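Local coordinates for NADPH-quinone reductase (Pediococcus pentosaceus ATCC 25745, PDB 3HA2), which probably transfers electrons from NAD(P)H to quinones with FMN as cofactor, this chain being its flavodoxin-like domain, at residues A[4-9]-A[43-48]; A[18-23]-A[144-149]; A[29-34]-A[163-168]. All coordinates share one frame; numbering follows the deposited sequence.

Interaction 1 of 3, residues A[4-9]-A[43-48]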
ATOM      1  N   LEU A   4     -16.611  13.843  -0.395  1.00 21.30           N
ATOM      2  CA  LEU A   4     -15.262  14.351  -0.524  1.00 20.70           C
ATOM      3  C   LEU A   4     -14.484  13.398  -1.416  1.00 21.38           C
ATOM      4  O   LEU A   4     -14.387  12.203  -1.123  1.00 21.43           O
ATOM      5  CB  LEU A   4     -14.587  14.406   0.871  1.00 20.69           C
ATOM      6  CG  LEU A   4     -13.125  14.860   0.938  1.00 20.06           C
ATOM      7  CD1 LEU A   4     -12.941  16.292   0.387  1.00 21.00           C
ATOM      8  CD2 LEU A   4     -12.609  14.760   2.380  1.00 19.93           C
ATOM      9  N   ILE A   5     -13.923  13.929  -2.501  1.00 21.33           N
ATOM     10  CA  ILE A   5     -13.096  13.126  -3.392  1.00 21.76           C
ATOM     11  C   ILE A   5     -11.630  13.514  -3.192  1.00 21.86           C
ATOM     12  O   ILE A   5     -11.216  14.623  -3.536  1.00 22.27           O
ATOM     13  CB  ILE A   5     -13.535  13.266  -4.856  1.00 22.36           C
ATOM     14  CG1 ILE A   5     -15.042  12.962  -4.994  1.00 21.51           C
ATOM     15  CG2 ILE A   5     -12.717  12.311  -5.760  1.00 21.61           C
ATOM     16  CD1 ILE A   5     -15.563  13.266  -6.379  1.00 25.13           C
ATOM     17  N   ILE A   6     -10.869  12.585  -2.609  1.00 21.62           N
ATOM     18  CA  ILE A   6      -9.426  12.755  -2.396  1.00 22.42           C
ATOM     19  C   ILE A   6      -8.717  12.288  -3.661  1.00 23.09           C
ATOM     20  O   ILE A   6      -8.677  11.086  -3.961  1.00 22.84           O
ATOM     21  CB  ILE A   6      -8.898  11.891  -1.222  1.00 22.18           C
ATOM     22  CG1 ILE A   6      -9.688  12.146   0.072  1.00 22.78           C
ATOM     23  CG2 ILE A   6      -7.382  12.135  -1.020  1.00 23.52           C
ATOM     24  CD1 ILE A   6      -9.688  13.595   0.527  1.00 25.27           C
ATOM     25  N   VAL A   7      -8.194  13.250  -4.402  1.00 23.66           N
ATOM     26  CA  VAL A   7      -7.610  12.992  -5.714  1.00 24.66           C
ATOM     27  C   VAL A   7      -6.111  12.867  -5.532  1.00 25.59           C
ATOM     28  O   VAL A   7      -5.406  13.872  -5.364  1.00 24.17           O
ATOM     29  CB  VAL A   7      -7.967  14.110  -6.715  1.00 24.63           C
ATOM     30  CG1 VAL A   7      -7.370  13.835  -8.106  1.00 24.89           C
ATOM     31  CG2 VAL A   7      -9.472  14.248  -6.810  1.00 26.05           C
ATOM     32  N   ALA A   8      -5.640  11.624  -5.544  1.00 27.34           N
ATOM     33  CA  ALA A   8      -4.251  11.319  -5.241  1.00 30.36           C
ATOM     34  C   ALA A   8      -3.504  10.867  -6.480  1.00 32.74           C
ATOM     35  O   ALA A   8      -2.849   9.833  -6.465  1.00 34.47           O
ATOM     36  CB  ALA A   8      -4.152  10.259  -4.140  1.00 29.46           C
ATOM     37  N   HIS A   9      -3.650  11.607  -7.572  1.00 36.15           N
ATOM     38  CA  HIS A   9      -2.794  11.374  -8.732  1.00 38.79           C
ATOM     39  C   HIS A   9      -1.518  12.161  -8.470  1.00 40.25           C
ATOM     40  O   HIS A   9      -1.595  13.357  -8.171  1.00 40.80           O
ATOM     41  CB  HIS A   9      -3.463  11.822 -10.017  1.00 39.01           C
ATOM     42  CG  HIS A   9      -2.707  11.430 -11.245  1.00 41.58           C
ATOM     43  ND1 HIS A   9      -3.139  10.435 -12.097  1.00 43.90           N
ATOM     44  CD2 HIS A   9      -1.540  11.887 -11.759  1.00 44.16           C
ATOM     45  CE1 HIS A   9      -2.271  10.300 -13.085  1.00 44.76           C
ATOM     46  NE2 HIS A   9      -1.296  11.173 -12.910  1.00 44.81           N
ATOM     47  N   GLU A  43      -4.644  18.965  10.025  1.00 22.52           N
ATOM     48  CA  GLU A  43      -5.854  19.597  10.572  1.00 24.13           C
ATOM     49  C   GLU A  43      -6.892  19.941   9.493  1.00 23.36           C
ATOM     50  O   GLU A  43      -8.080  19.662   9.672  1.00 23.31           O
ATOM     51  CB  GLU A  43      -5.484  20.823  11.418  1.00 24.23           C
ATOM     52  CG  GLU A  43      -6.671  21.483  12.126  1.00 27.40           C
ATOM     53  CD  GLU A  43      -6.266  22.672  12.984  1.00 28.55           C
ATOM     54  OE1 GLU A  43      -5.090  23.123  12.911  1.00 34.31           O
ATOM     55  OE2 GLU A  43      -7.133  23.174  13.746  1.00 34.47           O
ATOM     56  N   GLN A  44      -6.451  20.530   8.381  1.00 23.01           N
ATOM     57  CA  GLN A  44      -7.352  20.834   7.263  1.00 23.43           C
ATOM     58  C   GLN A  44      -7.938  19.573   6.638  1.00 22.65           C
ATOM     59  O   GLN A  44      -9.130  19.545   6.332  1.00 22.20           O
ATOM     60  CB  GLN A  44      -6.700  21.736   6.201  1.00 24.11           C
ATOM     61  CG  GLN A  44      -7.400  21.746   4.800  1.00 28.09           C
ATOM     62  CD  GLN A  44      -8.802  22.408   4.729  1.00 34.04           C
ATOM     63  OE1 GLN A  44      -9.686  22.187   5.581  1.00 34.74           O
ATOM     64  NE2 GLN A  44      -9.018  23.191   3.662  1.00 35.23           N
ATOM     65  N   GLU A  45      -7.108  18.542   6.453  1.00 21.40           N
ATOM     66  CA  GLU A  45      -7.578  17.266   5.924  1.00 21.01           C
ATOM     67  C   GLU A  45      -8.592  16.612   6.871  1.00 20.87           C
ATOM     68  O   GLU A  45      -9.640  16.104   6.429  1.00 20.57           O
ATOM     69  CB  GLU A  45      -6.401  16.315   5.647  1.00 20.84           C
ATOM     70  CG  GLU A  45      -5.378  16.840   4.615  1.00 20.66           C
ATOM     71  CD  GLU A  45      -5.963  17.003   3.208  1.00 22.61           C
ATOM     72  OE1 GLU A  45      -6.744  16.124   2.777  1.00 21.92           O
ATOM     73  OE2 GLU A  45      -5.627  18.009   2.528  1.00 23.28           O
ATOM     74  N   GLN A  46      -8.294  16.631   8.172  1.00 20.60           N
ATOM     75  CA  GLN A  46      -9.236  16.085   9.157  1.00 20.54           C
ATOM     76  C   GLN A  46     -10.544  16.859   9.147  1.00 20.92           C
ATOM     77  O   GLN A  46     -11.621  16.265   9.241  1.00 20.42           O
ATOM     78  CB  GLN A  46      -8.619  16.072  10.559  1.00 21.13           C
ATOM     79  CG  GLN A  46      -7.648  14.910  10.725  1.00 20.26           C
ATOM     80  CD  GLN A  46      -6.972  14.894  12.081  1.00 22.63           C
ATOM     81  OE1 GLN A  46      -7.196  15.773  12.898  1.00 20.64           O
ATOM     82  NE2 GLN A  46      -6.110  13.905  12.307  1.00 22.45           N
ATOM     83  N   SER A  47     -10.443  18.182   9.016  1.00 21.35           N
ATOM     84  CA  SER A  47     -11.626  19.025   8.929  1.00 22.37           C
ATOM     85  C   SER A  47     -12.514  18.625   7.755  1.00 22.03           C
ATOM     86  O   SER A  47     -13.729  18.528   7.907  1.00 21.74           O
ATOM     87  CB  SER A  47     -11.255  20.492   8.800  1.00 23.04           C
ATOM     88  OG  SER A  47     -12.439  21.268   8.834  1.00 26.21           O
ATOM     89  N   LEU A  48     -11.905  18.409   6.591  1.00 21.39           N
ATOM     90  CA  LEU A  48     -12.676  18.010   5.406  1.00 21.36           C
ATOM     91  C   LEU A  48     -13.353  16.660   5.605  1.00 21.85           C
ATOM     92  O   LEU A  48     -14.514  16.476   5.230  1.00 22.13           O
ATOM     93  CB  LEU A  48     -11.781  17.987   4.163  1.00 21.91           C
ATOM     94  CG  LEU A  48     -11.316  19.353   3.649  1.00 22.36           C
ATOM     95  CD1 LEU A  48     -10.335  19.142   2.496  1.00 22.04           C
ATOM     96  CD2 LEU A  48     -12.507  20.198   3.182  1.00 23.01           C
TER

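Interaction 2 of 3, residues A[18-23]-A[144-149]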
ATOM      1  N   GLN A  18      -7.751  12.653 -15.361  1.00 33.11           N
ATOM      2  CA  GLN A  18      -8.410  13.349 -14.255  1.00 32.34           C
ATOM      3  C   GLN A  18      -9.283  14.561 -14.609  1.00 32.17           C
ATOM      4  O   GLN A  18     -10.344  14.732 -13.997  1.00 31.95           O
ATOM      5  CB  GLN A  18      -7.401  13.660 -13.144  1.00 32.06           C
ATOM      6  CG  GLN A  18      -6.854  12.389 -12.522  1.00 32.36           C
ATOM      7  CD  GLN A  18      -7.968  11.463 -12.087  1.00 34.57           C
ATOM      8  OE1 GLN A  18      -8.623  11.711 -11.084  1.00 32.42           O
ATOM      9  NE2 GLN A  18      -8.205  10.395 -12.861  1.00 34.54           N
ATOM     10  N   PRO A  19      -8.887  15.378 -15.618  1.00 32.06           N
ATOM     11  CA  PRO A  19      -9.832  16.420 -16.000  1.00 31.69           C
ATOM     12  C   PRO A  19     -11.216  15.900 -16.405  1.00 31.09           C
ATOM     13  O   PRO A  19     -12.207  16.610 -16.210  1.00 30.74           O
ATOM     14  CB  PRO A  19      -9.149  17.108 -17.193  1.00 31.98           C
ATOM     15  CG  PRO A  19      -7.699  16.813 -17.010  1.00 32.22           C
ATOM     16  CD  PRO A  19      -7.652  15.446 -16.428  1.00 32.18           C
ATOM     17  N   PHE A  20     -11.286  14.691 -16.968  1.00 30.52           N
ATOM     18  CA  PHE A  20     -12.579  14.105 -17.372  1.00 30.02           C
ATOM     19  C   PHE A  20     -13.459  13.902 -16.137  1.00 28.83           C
ATOM     20  O   PHE A  20     -14.661  14.158 -16.169  1.00 27.32           O
ATOM     21  CB  PHE A  20     -12.397  12.734 -18.044  1.00 31.08           C
ATOM     22  CG  PHE A  20     -11.882  12.788 -19.459  1.00 32.79           C
ATOM     23  CD1 PHE A  20     -12.765  12.809 -20.533  1.00 35.29           C
ATOM     24  CD2 PHE A  20     -10.512  12.746 -19.717  1.00 34.33           C
ATOM     25  CE1 PHE A  20     -12.302  12.836 -21.852  1.00 35.95           C
ATOM     26  CE2 PHE A  20     -10.035  12.763 -21.030  1.00 34.13           C
ATOM     27  CZ  PHE A  20     -10.934  12.811 -22.100  1.00 35.38           C
ATOM     28  N   PHE A  21     -12.845  13.399 -15.069  1.00 27.73           N
ATOM     29  CA  PHE A  21     -13.551  13.080 -13.829  1.00 27.35           C
ATOM     30  C   PHE A  21     -13.945  14.358 -13.079  1.00 26.92           C
ATOM     31  O   PHE A  21     -15.059  14.474 -12.568  1.00 25.82           O
ATOM     32  CB  PHE A  21     -12.697  12.132 -12.982  1.00 27.76           C
ATOM     33  CG  PHE A  21     -12.630  10.735 -13.550  1.00 28.31           C
ATOM     34  CD1 PHE A  21     -13.482   9.747 -13.082  1.00 29.82           C
ATOM     35  CD2 PHE A  21     -11.765  10.429 -14.599  1.00 31.51           C
ATOM     36  CE1 PHE A  21     -13.463   8.462 -13.621  1.00 29.99           C
ATOM     37  CE2 PHE A  21     -11.735   9.149 -15.148  1.00 30.91           C
ATOM     38  CZ  PHE A  21     -12.586   8.163 -14.651  1.00 31.28           C
ATOM     39  N   LYS A  22     -13.040  15.329 -13.055  1.00 26.76           N
ATOM     40  CA  LYS A  22     -13.328  16.602 -12.414  1.00 27.23           C
ATOM     41  C   LYS A  22     -14.511  17.232 -13.140  1.00 27.04           C
ATOM     42  O   LYS A  22     -15.485  17.652 -12.507  1.00 26.85           O
ATOM     43  CB  LYS A  22     -12.085  17.509 -12.437  1.00 27.29           C
ATOM     44  CG  LYS A  22     -12.226  18.874 -11.751  1.00 28.23           C
ATOM     45  CD  LYS A  22     -10.992  19.735 -12.074  1.00 29.12           C
ATOM     46  CE  LYS A  22     -10.792  20.916 -11.146  1.00 33.18           C
ATOM     47  NZ  LYS A  22     -11.960  21.839 -11.096  1.00 35.27           N
ATOM     48  N   ALA A  23     -14.451  17.263 -14.474  1.00 27.13           N
ATOM     49  CA  ALA A  23     -15.524  17.879 -15.249  1.00 27.55           C
ATOM     50  C   ALA A  23     -16.866  17.195 -14.999  1.00 27.59           C
ATOM     51  O   ALA A  23     -17.905  17.845 -15.033  1.00 27.12           O
ATOM     52  CB  ALA A  23     -15.195  17.893 -16.749  1.00 27.87           C
ATOM     53  N   GLN A 144      -7.953   1.427 -18.336  1.00 24.58           N
ATOM     54  CA  GLN A 144      -7.549   1.971 -19.661  1.00 25.30           C
ATOM     55  C   GLN A 144      -8.496   3.063 -20.147  1.00 24.99           C
ATOM     56  O   GLN A 144      -8.896   3.094 -21.317  1.00 25.43           O
ATOM     57  CB  GLN A 144      -7.396   0.854 -20.698  1.00 25.45           C
ATOM     58  CG  GLN A 144      -6.325  -0.182 -20.309  1.00 26.02           C
ATOM     59  CD  GLN A 144      -6.153  -1.307 -21.330  1.00 26.60           C
ATOM     60  OE1 GLN A 144      -7.095  -1.725 -21.998  1.00 27.40           O
ATOM     61  NE2 GLN A 144      -4.925  -1.796 -21.448  1.00 29.17           N
ATOM     62  N   PHE A 145      -8.832   3.980 -19.240  1.00 25.17           N
ATOM     63  CA  PHE A 145      -9.847   4.981 -19.538  1.00 24.24           C
ATOM     64  C   PHE A 145      -9.599   5.708 -20.851  1.00 24.44           C
ATOM     65  O   PHE A 145     -10.527   5.904 -21.634  1.00 24.51           O
ATOM     66  CB  PHE A 145      -9.976   6.017 -18.427  1.00 24.99           C
ATOM     67  CG  PHE A 145     -10.998   7.068 -18.724  1.00 23.58           C
ATOM     68  CD1 PHE A 145     -12.347   6.842 -18.454  1.00 24.88           C
ATOM     69  CD2 PHE A 145     -10.625   8.266 -19.311  1.00 25.77           C
ATOM     70  CE1 PHE A 145     -13.304   7.819 -18.746  1.00 24.01           C
ATOM     71  CE2 PHE A 145     -11.579   9.236 -19.628  1.00 25.74           C
ATOM     72  CZ  PHE A 145     -12.923   9.006 -19.344  1.00 24.65           C
ATOM     73  N   LEU A 146      -8.357   6.118 -21.081  1.00 24.21           N
ATOM     74  CA  LEU A 146      -8.049   6.933 -22.270  1.00 24.91           C
ATOM     75  C   LEU A 146      -8.153   6.161 -23.577  1.00 24.49           C
ATOM     76  O   LEU A 146      -8.249   6.776 -24.634  1.00 24.58           O
ATOM     77  CB  LEU A 146      -6.652   7.571 -22.170  1.00 25.24           C
ATOM     78  CG  LEU A 146      -6.476   8.715 -21.171  1.00 27.22           C
ATOM     79  CD1 LEU A 146      -5.008   9.111 -21.147  1.00 30.61           C
ATOM     80  CD2 LEU A 146      -7.366   9.912 -21.514  1.00 27.19           C
ATOM     81  N   TYR A 147      -8.119   4.831 -23.487  1.00 24.69           N
ATOM     82  CA  TYR A 147      -8.194   3.957 -24.666  1.00 24.55           C
ATOM     83  C   TYR A 147      -9.635   3.618 -25.051  1.00 24.67           C
ATOM     84  O   TYR A 147      -9.895   3.199 -26.183  1.00 24.59           O
ATOM     85  CB  TYR A 147      -7.367   2.670 -24.453  1.00 24.18           C
ATOM     86  CG  TYR A 147      -7.496   1.715 -25.617  1.00 23.81           C
ATOM     87  CD1 TYR A 147      -6.901   2.012 -26.845  1.00 23.97           C
ATOM     88  CD2 TYR A 147      -8.279   0.550 -25.520  1.00 23.58           C
ATOM     89  CE1 TYR A 147      -7.046   1.174 -27.937  1.00 22.61           C
ATOM     90  CE2 TYR A 147      -8.445  -0.292 -26.623  1.00 22.82           C
ATOM     91  CZ  TYR A 147      -7.814   0.026 -27.819  1.00 23.12           C
ATOM     92  OH  TYR A 147      -7.969  -0.783 -28.915  1.00 22.94           O
ATOM     93  N   LEU A 148     -10.574   3.813 -24.124  1.00 25.07           N
ATOM     94  CA  LEU A 148     -11.972   3.425 -24.347  1.00 26.56           C
ATOM     95  C   LEU A 148     -12.587   4.261 -25.453  1.00 27.26           C
ATOM     96  O   LEU A 148     -12.234   5.431 -25.600  1.00 27.52           O
ATOM     97  CB  LEU A 148     -12.799   3.611 -23.070  1.00 26.20           C
ATOM     98  CG  LEU A 148     -12.386   2.912 -21.778  1.00 27.58           C
ATOM     99  CD1 LEU A 148     -13.317   3.380 -20.655  1.00 28.15           C
ATOM    100  CD2 LEU A 148     -12.417   1.396 -21.921  1.00 30.10           C
ATOM    101  N   GLU A 149     -13.511   3.670 -26.214  1.00 27.92           N
ATOM    102  CA  GLU A 149     -14.289   4.428 -27.194  1.00 29.31           C
ATOM    103  C   GLU A 149     -15.032   5.549 -26.492  1.00 29.65           C
ATOM    104  O   GLU A 149     -15.416   5.395 -25.323  1.00 29.38           O
ATOM    105  CB  GLU A 149     -15.289   3.528 -27.934  1.00 29.55           C
ATOM    106  CG  GLU A 149     -14.627   2.460 -28.771  1.00 31.64           C
ATOM    107  CD  GLU A 149     -15.540   1.891 -29.843  1.00 35.84           C
ATOM    108  OE1 GLU A 149     -16.057   2.670 -30.679  1.00 37.87           O
ATOM    109  OE2 GLU A 149     -15.707   0.650 -29.861  1.00 37.76           O
TER

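Interaction 3 of 3, residues A[29-34]-A[163-168]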
ATOM      1  N   SER A  29     -22.848  20.528  -6.326  1.00 27.77           N
ATOM      2  CA  SER A  29     -22.293  21.405  -5.297  1.00 26.61           C
ATOM      3  C   SER A  29     -21.990  20.688  -3.971  1.00 25.86           C
ATOM      4  O   SER A  29     -21.222  21.194  -3.152  1.00 25.41           O
ATOM      5  CB  SER A  29     -23.180  22.637  -5.081  1.00 27.03           C
ATOM      6  OG  SER A  29     -24.410  22.275  -4.487  1.00 27.78           O
ATOM      7  N   ASN A  30     -22.573  19.509  -3.772  1.00 24.61           N
ATOM      8  CA  ASN A  30     -22.299  18.710  -2.570  1.00 24.10           C
ATOM      9  C   ASN A  30     -21.061  17.804  -2.696  1.00 23.31           C
ATOM     10  O   ASN A  30     -20.667  17.133  -1.723  1.00 22.31           O
ATOM     11  CB  ASN A  30     -23.531  17.894  -2.170  1.00 24.45           C
ATOM     12  CG  ASN A  30     -23.961  16.905  -3.242  1.00 25.97           C
ATOM     13  OD1 ASN A  30     -23.780  17.137  -4.440  1.00 27.39           O
ATOM     14  ND2 ASN A  30     -24.532  15.781  -2.807  1.00 28.24           N
ATOM     15  N   VAL A  31     -20.461  17.789  -3.890  1.00 22.67           N
ATOM     16  CA  VAL A  31     -19.224  17.032  -4.143  1.00 22.27           C
ATOM     17  C   VAL A  31     -18.014  17.968  -4.118  1.00 22.51           C
ATOM     18  O   VAL A  31     -17.999  18.976  -4.829  1.00 21.89           O
ATOM     19  CB  VAL A  31     -19.262  16.300  -5.503  1.00 22.64           C
ATOM     20  CG1 VAL A  31     -17.955  15.588  -5.743  1.00 22.62           C
ATOM     21  CG2 VAL A  31     -20.399  15.293  -5.547  1.00 21.85           C
ATOM     22  N   THR A  32     -17.018  17.632  -3.293  1.00 22.18           N
ATOM     23  CA  THR A  32     -15.791  18.422  -3.142  1.00 22.17           C
ATOM     24  C   THR A  32     -14.625  17.700  -3.812  1.00 22.67           C
ATOM     25  O   THR A  32     -14.244  16.587  -3.402  1.00 22.54           O
ATOM     26  CB  THR A  32     -15.463  18.698  -1.633  1.00 22.54           C
ATOM     27  OG1 THR A  32     -16.504  19.486  -1.051  1.00 22.15           O
ATOM     28  CG2 THR A  32     -14.129  19.466  -1.454  1.00 22.51           C
ATOM     29  N   TRP A  33     -14.090  18.319  -4.866  1.00 22.29           N
ATOM     30  CA  TRP A  33     -12.928  17.792  -5.569  1.00 22.79           C
ATOM     31  C   TRP A  33     -11.659  18.291  -4.856  1.00 22.79           C
ATOM     32  O   TRP A  33     -11.350  19.481  -4.882  1.00 22.79           O
ATOM     33  CB  TRP A  33     -12.989  18.242  -7.039  1.00 23.27           C
ATOM     34  CG  TRP A  33     -11.810  17.871  -7.892  1.00 23.27           C
ATOM     35  CD1 TRP A  33     -10.695  18.637  -8.132  1.00 24.48           C
ATOM     36  CD2 TRP A  33     -11.638  16.662  -8.641  1.00 23.35           C
ATOM     37  NE1 TRP A  33      -9.834  17.965  -8.972  1.00 23.90           N
ATOM     38  CE2 TRP A  33     -10.389  16.756  -9.304  1.00 24.19           C
ATOM     39  CE3 TRP A  33     -12.413  15.502  -8.810  1.00 24.04           C
ATOM     40  CZ2 TRP A  33      -9.893  15.731 -10.128  1.00 24.13           C
ATOM     41  CZ3 TRP A  33     -11.925  14.485  -9.628  1.00 24.40           C
ATOM     42  CH2 TRP A  33     -10.668  14.608 -10.279  1.00 24.91           C
ATOM     43  N   HIS A  34     -10.948  17.376  -4.204  1.00 22.64           N
ATOM     44  CA  HIS A  34      -9.850  17.748  -3.309  1.00 22.83           C
ATOM     45  C   HIS A  34      -8.531  17.112  -3.713  1.00 23.43           C
ATOM     46  O   HIS A  34      -8.220  15.995  -3.281  1.00 23.15           O
ATOM     47  CB  HIS A  34     -10.168  17.408  -1.854  1.00 22.40           C
ATOM     48  CG  HIS A  34      -9.142  17.920  -0.888  1.00 22.66           C
ATOM     49  ND1 HIS A  34      -8.906  19.266  -0.698  1.00 21.75           N
ATOM     50  CD2 HIS A  34      -8.271  17.267  -0.082  1.00 23.55           C
ATOM     51  CE1 HIS A  34      -7.946  19.421   0.200  1.00 22.47           C
ATOM     52  NE2 HIS A  34      -7.547  18.225   0.593  1.00 22.21           N
ATOM     53  N   TYR A 163     -21.589   7.126  -8.466  1.00 25.92           N
ATOM     54  CA  TYR A 163     -20.694   6.693  -7.391  1.00 26.20           C
ATOM     55  C   TYR A 163     -20.478   7.818  -6.381  1.00 26.83           C
ATOM     56  O   TYR A 163     -20.503   7.591  -5.176  1.00 26.82           O
ATOM     57  CB  TYR A 163     -19.367   6.203  -7.980  1.00 25.16           C
ATOM     58  CG  TYR A 163     -18.550   5.332  -7.031  1.00 24.48           C
ATOM     59  CD1 TYR A 163     -18.991   4.054  -6.674  1.00 24.78           C
ATOM     60  CD2 TYR A 163     -17.334   5.791  -6.493  1.00 24.66           C
ATOM     61  CE1 TYR A 163     -18.241   3.240  -5.797  1.00 24.38           C
ATOM     62  CE2 TYR A 163     -16.574   4.976  -5.621  1.00 22.64           C
ATOM     63  CZ  TYR A 163     -17.042   3.711  -5.286  1.00 23.63           C
ATOM     64  OH  TYR A 163     -16.306   2.920  -4.420  1.00 22.25           O
ATOM     65  N   ALA A 164     -20.311   9.039  -6.888  1.00 27.61           N
ATOM     66  CA  ALA A 164     -20.093  10.217  -6.062  1.00 29.24           C
ATOM     67  C   ALA A 164     -21.355  10.792  -5.413  1.00 30.52           C
ATOM     68  O   ALA A 164     -21.262  11.482  -4.404  1.00 30.80           O
ATOM     69  CB  ALA A 164     -19.383  11.306  -6.880  1.00 29.14           C
ATOM     70  N   THR A 165     -22.533  10.534  -5.981  1.00 32.27           N
ATOM     71  CA  THR A 165     -23.734  11.271  -5.551  1.00 33.95           C
ATOM     72  C   THR A 165     -24.942  10.411  -5.194  1.00 35.62           C
ATOM     73  O   THR A 165     -25.792  10.840  -4.410  1.00 35.61           O
ATOM     74  CB  THR A 165     -24.216  12.289  -6.620  1.00 34.04           C
ATOM     75  OG1 THR A 165     -24.684  11.577  -7.773  1.00 34.19           O
ATOM     76  CG2 THR A 165     -23.110  13.239  -7.033  1.00 34.03           C
ATOM     77  N   ASN A 166     -25.055   9.232  -5.805  1.00 37.46           N
ATOM     78  CA  ASN A 166     -26.206   8.372  -5.539  1.00 39.80           C
ATOM     79  C   ASN A 166     -26.243   8.032  -4.060  1.00 40.90           C
ATOM     80  O   ASN A 166     -25.385   7.297  -3.544  1.00 40.81           O
ATOM     81  CB  ASN A 166     -26.197   7.110  -6.405  1.00 40.08           C
ATOM     82  CG  ASN A 166     -27.326   6.159  -6.056  1.00 41.91           C
ATOM     83  OD1 ASN A 166     -28.501   6.470  -6.254  1.00 44.50           O
ATOM     84  ND2 ASN A 166     -26.973   4.986  -5.538  1.00 44.49           N
ATOM     85  N   VAL A 167     -27.226   8.612  -3.381  1.00 42.50           N
ATOM     86  CA  VAL A 167     -27.349   8.474  -1.934  1.00 44.07           C
ATOM     87  C   VAL A 167     -27.558   7.005  -1.557  1.00 44.84           C
ATOM     88  O   VAL A 167     -26.940   6.518  -0.611  1.00 45.49           O
ATOM     89  CB  VAL A 167     -28.446   9.428  -1.349  1.00 44.16           C
ATOM     90  CG1 VAL A 167     -29.802   9.219  -2.039  1.00 44.67           C
ATOM     91  CG2 VAL A 167     -28.563   9.289   0.173  1.00 44.06           C
ATOM     92  N   GLY A 168     -28.381   6.306  -2.341  1.00 45.56           N
ATOM     93  CA  GLY A 168     -28.742   4.893  -2.126  1.00 46.13           C
ATOM     94  C   GLY A 168     -27.797   4.064  -1.273  1.00 46.68           C
ATOM     95  O   GLY A 168     -27.845   4.117  -0.040  1.00 47.15           O
TER

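Interaction 1 of 3, residues A[4-9]-A[43-48]
Leu4 lays its CD2 methyl against the base of Leu48, on helix 42-50, one of the helices on this side of the sheet. CD2 sits 3.8 Å from Leu48 CB and equally close to the Leu48 carbonyl carbon, so the methyl presses on the root of the residue and on helix backbone. The two side chains cross at about a right angle. Leu4 reaches the helix because its CG stands anti to the backbone N (chi1 177°), which carries the branch out from strand 3-7 toward helix 42-50.

Two residues along the strand, on the same face, Ile6 comes up beside Glu45, one helix turn before Leu48. Its CD1 methyl stops 4.5 Å from Glu45 OE1, a loose approach of a methyl to a carboxylate oxygen. Glu45 folds back from the helix, both chi1 and chi2 near -60°, and so tucks its carboxylate in toward the strand. That buried group has a hydrogen-bond partner at each oxygen: OE1 meets Trp73 NE1 from helix 68-77, and OE2 meets His34 NE2 from strand 31-35. Trp73 also touches Ile6, and His34 touches both leucines, so the same two aromatic residues that hold the acid also border the apolar patch.

Strand 3-7 is an inner strand of the parallel sheet, and this contact seats helix 42-50 on one of its faces. Between the two segments themselves the contact is essentially van der Waals; the carboxylate beside it is paid for by Trp73 and His34, and a protonated His34 would probably stabilise its negative charge.

Interaction 2 of 3, residues A[18-23]-A[144-149]
Three phenylalanine rings meet here: Phe145 meets both Phe20 and Phe21, which leave the same helix. Phe145 turns an edge to the face of Phe20: the centroids are 5.1 Å apart and the planes stand at 65°. The leading atom is Phe145 CE2, which lies over that face toward its rim, 3.6 Å from Phe20 CG. On its own face Phe145 receives the edge of Phe21, whose CE2 stands over the middle of the ring; here the centroids are 5.2 Å apart and the planes inclined by 55°. Phe145 therefore gives an edge to one neighbour and a face to the other. Its CG is anti to the backbone N (chi1 179°), which sends the ring from the turn toward helix 18-25. Beside the trio, Leu146 brings its CD2 methyl obliquely to Phe20 CE2, at 3.9 Å.

Tyr160 adds another edge-to-face partner to Phe21, while Leu156 touches both Phe21 and Phe145. Both of these neighbours belong to helix 150-165. The result is an aromatic cluster of T-shaped pairs joining helix 18-25 to the turn that leads into helix 150-165; the two helices pack on the same side of the parallel sheet in a flavodoxin-like fold.

Interaction 3 of 3, residues A[29-34]-A[163-168]
Val31 CG2 is the atom that makes this contact. It touches Thr165 CG2 at 3.7 Å, methyl against methyl, with the two side chains crossing at about a right angle. The same Val31 CG2 lies 4.3 Å from Ala164 CB and 4.1 Å from Ala164 O, so a single branch of the valine covers the side chain and carbonyl of one residue and the methyl of the next.

The threonine is turned so that its two branches do different work. With chi1 at 67°, OG1 lies between the backbone N and the carbonyl carbon, where it bonds back to Gln161 O one turn earlier in the helix; this leaves CG2 to face the valine. Ala164 O, meanwhile, accepts a hydrogen bond from Thr3 OG1, tying the last turn of helix 150-165 to the start of strand 3-7.

Further out, strand 31-35 is held by backbone bonds to strand 3-7, including Thr32 to Thr3 and Ile5, while Val31 packs on Ile5 and on Ile25 of helix 18-25. The contact thus joins the C-terminal end of helix 150-165 to the beginning of an outermost strand of the sheet. Its own chemistry is apolar and carries little directional preference; Ala164 O and Thr165 OG1 find their hydrogen-bond partners in Thr3 and Gln161, and what meets the valine is mainly methyl.

Interactions 1 and 3 share the pair of neighbouring strands 3-7 and 31-35, joined by Ile5 N to Thr32 O at 2.8 Å, but set helices against opposite faces of the sheet. Interaction 1 is buried and borders a carboxylate, one of whose partners belongs to a segment of interaction 3. The other two are only partly buried: interaction 3 is a small meeting of methyl groups at the sheet's margin, whereas interaction 2 is aromatic and joins a helix to a turn, with no strand in either of its segments. Trp33 connects these last two, its ring packing on Lys22 of helix 18-25. Helix 150-165 continues from the turn in 144-149 to the end in 163-168.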